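Local atomic coordinates of NEQ263 (Nanoarchaeum equitans Kin4-M, PDB entry 5BN3), a protein that probably binds ATP as a subunit of the NeqA-NeqB ATP synthase core complex. Residues Arg149-Asp154 against Asp220-Met225; Leu143-Ala148 against Asp174-Thr179. All blocks are in the same frame, centred on the assembly; numbering follows the deposited sequence.

Contact 1 of 2, residues Arg149-Asp154 against Asp220-Met225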
# COMPACT_ATOMS: atom_id res chain seq x y z
N ARG B 149 3.01 -24.16 34.81
CA ARG B 149 3.61 -25.00 35.85
C ARG B 149 3.45 -24.40 37.24
O ARG B 149 3.32 -25.12 38.23
CB ARG B 149 5.10 -25.21 35.54
CG ARG B 149 5.79 -26.26 36.42
CD ARG B 149 7.30 -26.07 36.43
NE ARG B 149 7.85 -25.92 35.09
CZ ARG B 149 8.90 -25.17 34.79
NH1 ARG B 149 9.52 -24.49 35.75
NH2 ARG B 149 9.33 -25.08 33.54
N ASN B 150 3.44 -23.07 37.32
CA ASN B 150 3.47 -22.39 38.62
C ASN B 150 2.14 -21.78 39.10
O ASN B 150 1.94 -21.61 40.30
CB ASN B 150 4.58 -21.33 38.64
CG ASN B 150 5.96 -21.94 38.56
OD1 ASN B 150 6.40 -22.62 39.49
ND2 ASN B 150 6.67 -21.68 37.46
N VAL B 151 1.24 -21.46 38.17
CA VAL B 151 -0.02 -20.81 38.54
C VAL B 151 -1.22 -21.76 38.52
O VAL B 151 -2.33 -21.36 38.88
CB VAL B 151 -0.32 -19.59 37.64
CG1 VAL B 151 0.85 -18.62 37.64
CG2 VAL B 151 -0.65 -20.03 36.22
N ALA B 152 -0.99 -23.01 38.12
CA ALA B 152 -2.08 -23.97 37.99
C ALA B 152 -1.84 -25.28 38.74
O ALA B 152 -2.32 -26.33 38.33
CB ALA B 152 -2.35 -24.26 36.53
N LYS B 153 -1.10 -25.20 39.85
CA LYS B 153 -0.84 -26.37 40.69
C LYS B 153 -2.12 -26.90 41.33
O LYS B 153 -2.21 -28.07 41.71
CB LYS B 153 0.18 -26.00 41.78
CG LYS B 153 1.59 -25.79 41.25
CD LYS B 153 2.49 -25.10 42.27
CE LYS B 153 3.94 -25.08 41.78
NZ LYS B 153 4.81 -24.17 42.58
N ASP B 154 -3.11 -26.02 41.44
CA ASP B 154 -4.36 -26.32 42.11
C ASP B 154 -5.55 -26.26 41.15
O ASP B 154 -6.69 -26.46 41.56
CB ASP B 154 -4.58 -25.30 43.23
CG ASP B 154 -4.28 -23.88 42.77
OD1 ASP B 154 -3.23 -23.67 42.13
OD2 ASP B 154 -5.10 -22.98 43.05
N ASP B 220 -11.38 -22.75 39.79
CA ASP B 220 -10.49 -21.82 39.11
C ASP B 220 -9.85 -22.57 37.95
O ASP B 220 -9.29 -23.65 38.14
CB ASP B 220 -9.42 -21.29 40.07
CG ASP B 220 -10.00 -20.37 41.13
OD1 ASP B 220 -10.94 -19.62 40.82
OD2 ASP B 220 -9.50 -20.40 42.28
N VAL B 221 -9.95 -22.01 36.75
CA VAL B 221 -9.49 -22.69 35.55
C VAL B 221 -8.44 -21.86 34.81
O VAL B 221 -8.55 -20.64 34.73
CB VAL B 221 -10.68 -23.01 34.61
CG1 VAL B 221 -10.20 -23.63 33.31
CG2 VAL B 221 -11.66 -23.93 35.30
N LEU B 222 -7.42 -22.53 34.28
CA LEU B 222 -6.44 -21.88 33.42
C LEU B 222 -6.60 -22.37 31.98
O LEU B 222 -6.52 -23.57 31.71
CB LEU B 222 -5.01 -22.16 33.89
CG LEU B 222 -3.92 -21.63 32.96
CD1 LEU B 222 -3.97 -20.12 32.92
CD2 LEU B 222 -2.54 -22.11 33.39
N VAL B 223 -6.84 -21.45 31.06
CA VAL B 223 -6.97 -21.81 29.65
C VAL B 223 -5.81 -21.25 28.83
O VAL B 223 -5.56 -20.04 28.83
CB VAL B 223 -8.31 -21.33 29.05
CG1 VAL B 223 -8.43 -21.80 27.61
CG2 VAL B 223 -9.47 -21.85 29.86
N LEU B 224 -5.10 -22.15 28.15
CA LEU B 224 -4.03 -21.76 27.23
C LEU B 224 -4.48 -22.06 25.81
O LEU B 224 -4.98 -23.16 25.53
CB LEU B 224 -2.75 -22.54 27.54
CG LEU B 224 -2.24 -22.55 28.98
CD1 LEU B 224 -1.06 -23.50 29.13
CD2 LEU B 224 -1.84 -21.15 29.41
N MET B 225 -4.32 -21.10 24.90
CA MET B 225 -4.61 -21.36 23.49
C MET B 225 -3.59 -20.77 22.53
O MET B 225 -3.06 -19.68 22.74
CB MET B 225 -6.05 -20.97 23.11
CG MET B 225 -6.43 -19.52 23.34
SD MET B 225 -8.11 -19.18 22.76
CE MET B 225 -9.07 -20.19 23.88

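Contact 2 of 2, residues Leu143-Ala148 against Asp174-Thr179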
# COMPACT_ATOMS: atom_id res chain seq x y z
N LEU B 143 7.63 -20.33 27.58
CA LEU B 143 7.12 -19.32 28.51
C LEU B 143 5.74 -19.69 29.05
O LEU B 143 5.49 -19.56 30.24
CB LEU B 143 7.08 -17.94 27.84
CG LEU B 143 6.54 -16.82 28.73
CD1 LEU B 143 7.41 -16.67 29.97
CD2 LEU B 143 6.46 -15.50 27.98
N ALA B 144 4.86 -20.14 28.16
CA ALA B 144 3.51 -20.52 28.56
C ALA B 144 3.53 -21.70 29.51
O ALA B 144 2.76 -21.75 30.47
CB ALA B 144 2.69 -20.85 27.34
N LEU B 145 4.39 -22.67 29.23
CA LEU B 145 4.52 -23.87 30.05
C LEU B 145 5.10 -23.56 31.42
O LEU B 145 4.67 -24.13 32.43
CB LEU B 145 5.39 -24.91 29.34
CG LEU B 145 4.73 -25.62 28.16
CD1 LEU B 145 5.71 -26.55 27.46
CD2 LEU B 145 3.54 -26.40 28.66
N GLN B 146 6.07 -22.65 31.47
CA GLN B 146 6.66 -22.25 32.75
C GLN B 146 5.63 -21.51 33.60
O GLN B 146 5.61 -21.65 34.83
CB GLN B 146 7.91 -21.38 32.52
CG GLN B 146 8.65 -21.02 33.81
CD GLN B 146 9.98 -20.35 33.57
OE1 GLN B 146 10.35 -20.06 32.43
NE2 GLN B 146 10.72 -20.10 34.65
N ILE B 147 4.77 -20.73 32.96
CA ILE B 147 3.69 -20.05 33.65
C ILE B 147 2.67 -21.06 34.18
O ILE B 147 2.31 -21.04 35.35
CB ILE B 147 2.98 -19.03 32.73
CG1 ILE B 147 3.86 -17.80 32.52
CG2 ILE B 147 1.64 -18.61 33.32
CD1 ILE B 147 3.32 -16.85 31.45
N ALA B 148 2.21 -21.95 33.30
CA ALA B 148 1.23 -22.97 33.66
C ALA B 148 1.72 -23.85 34.81
O ALA B 148 0.93 -24.25 35.67
CB ALA B 148 0.89 -23.82 32.45
N ASP B 174 3.81 -33.58 26.47
CA ASP B 174 4.93 -34.23 27.14
C ASP B 174 5.35 -33.52 28.44
O ASP B 174 5.71 -34.18 29.41
CB ASP B 174 6.13 -34.35 26.19
CG ASP B 174 5.88 -35.35 25.06
OD1 ASP B 174 4.87 -36.08 25.12
OD2 ASP B 174 6.70 -35.40 24.12
N GLU B 175 5.29 -32.19 28.45
CA GLU B 175 5.62 -31.43 29.66
C GLU B 175 4.55 -31.61 30.73
O GLU B 175 4.87 -31.73 31.92
CB GLU B 175 5.79 -29.94 29.32
CG GLU B 175 6.04 -29.03 30.52
CD GLU B 175 7.49 -29.02 30.99
OE1 GLU B 175 8.26 -29.92 30.59
OE2 GLU B 175 7.86 -28.11 31.76
N PHE B 176 3.29 -31.65 30.32
CA PHE B 176 2.18 -31.89 31.25
C PHE B 176 2.30 -33.29 31.87
O PHE B 176 1.96 -33.49 33.03
CB PHE B 176 0.83 -31.73 30.55
CG PHE B 176 0.47 -30.30 30.26
CD1 PHE B 176 1.04 -29.26 30.99
CD2 PHE B 176 -0.45 -29.99 29.27
CE1 PHE B 176 0.71 -27.94 30.73
CE2 PHE B 176 -0.79 -28.67 29.01
CZ PHE B 176 -0.21 -27.65 29.74
N ILE B 177 2.77 -34.24 31.07
CA ILE B 177 2.99 -35.61 31.53
C ILE B 177 4.17 -35.68 32.51
O ILE B 177 4.07 -36.30 33.57
CB ILE B 177 3.19 -36.57 30.34
CG1 ILE B 177 1.86 -36.79 29.61
CG2 ILE B 177 3.76 -37.91 30.80
CD1 ILE B 177 1.98 -37.60 28.33
N ASN B 178 5.28 -35.04 32.15
CA ASN B 178 6.48 -35.07 32.98
C ASN B 178 6.33 -34.30 34.29
O ASN B 178 7.00 -34.61 35.28
CB ASN B 178 7.69 -34.55 32.20
CG ASN B 178 8.02 -35.42 31.00
OD1 ASN B 178 7.64 -36.59 30.93
ND2 ASN B 178 8.74 -34.85 30.04
N THR B 179 5.45 -33.30 34.30
CA THR B 179 5.18 -32.51 35.51
C THR B 179 3.96 -33.04 36.26
O THR B 179 3.55 -32.46 37.27
CB THR B 179 4.97 -31.02 35.18
OG1 THR B 179 3.85 -30.87 34.29
CG2 THR B 179 6.21 -30.43 34.52

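Contact 1 of 2, residues Arg149-Asp154 against Asp220-Met225
The carboxylate of Asp220, gripped by Lys126 in a salt bridge at OD2 and by the Ser273 hydroxyl in a hydrogen bond at OD1, sits at the start of the strand from which Leu222 reaches up to Val151 and Ala152. The contact itself is wholly apolar and is made by one methyl. Leu222 CD2 lies 3.8 Å from Ala152 CB and 4.0 Å from Val151 CG2, touching the last turn of the helix and the residue just after it. CG of Leu222 is anti to the backbone N (chi1 174°), which stands the branch up off the sheet, and the Val151 and Leu222 side chains meet at about a right angle. The other methyl, CD1, stays farther from both partners. On the helix side Val151 offers CG2, the branch set between its backbone N and carbonyl carbon (chi1 -54°), while CG1 takes no part. Ala152 is where the backbone leaves helical geometry. Its CA is 6.7 Å from the CA of Leu222, so the chain passes close over the strand as it turns away, and its CB points toward the strand.

This is the alpha/beta layering of a P-loop NTPase domain. Strand 220-226 runs in the parallel part of the mixed sheet, between strands 156-162 and 273-281, and Leu222 pairs through its backbone with Thr156 and Ile158 on one side. Val221, Val223 and Met225 point to the other face of the sheet, where helix 196-215 covers them.

Beside the apolar patch, Asp154 OD2 comes to 5.2 Å from Asp220 OD2, a pair of like charges without direct contact. The Asp220 side chain touches Lys155, whose NZ bonds to Val151 O, the carbonyl at the end of the helix.

Contact 2 of 2, residues Leu143-Ala148 against Asp174-Thr179
Helix segments 143-148 and 174-178 run nearly parallel, their axes 11.2 Å apart at a crossing angle of -27°, with the CA atoms of Leu145 and Glu175 nearest across the gap. Leu145 bridges it by dividing its two methyls. CD1 rests on the aliphatic stem of Glu175, 3.9 Å from CB, while CD2 comes obliquely upon the Phe176 ring, 3.8 Å from CE1. Glu175 can serve as an apolar partner because its CG, anti to the backbone N (chi1 176°), lies beside both methyls, 4.1 Å from Leu145 CD2. The bend at chi2 (82°) only turns the carboxylate, whose OE2 makes a weak hydrogen bond to Tyr388 OH. One turn on from Leu145, Ala148 CB lies at the edge of the same ring, near its plane and 4.5 Å from CE1.

The backbone carbonyl of Glu175 is gripped twice as the helix ends. Thr179 OG1 donates to Glu175 O over 2.7 Å, tilted 26° from the carbonyl plane, and Thr179 N approaches the same oxygen from the opposite face.

Each helix follows a parallel strand of the nucleotide-binding domain, 131-134 and 156-162 respectively. Ala144 and Ile147 settle on strand 273-281, Ala148 on Leu222 and Leu224 of strand 220-226, while Asp174 on helix 166-178 packs against Asp195 of the neighbouring V-type ATP synthase alpha chain.

In the fold
Both contacts draw on helix 140-151, and their centres are about 10 Å apart. Contact 1 ties the end of that helix down to the central sheet, whereas contact 2 ties its middle to the next helix on the same sheet face. The two join through Ala148: Leu222 CD2, the working methyl of contact 1, lies 3.9 Å from Ala148 CA, and Leu224 packs on the same alanine and approaches Phe176. The touching residues of contact 1 are all buried aliphatics, with charges off to one side. Contact 2 adds an aromatic ring and reaches nearer the surface, where partly exposed Glu175 lends its stem to the packing; its carboxylate is only weakly paired, at long range, with Arg149 of segment 149-154.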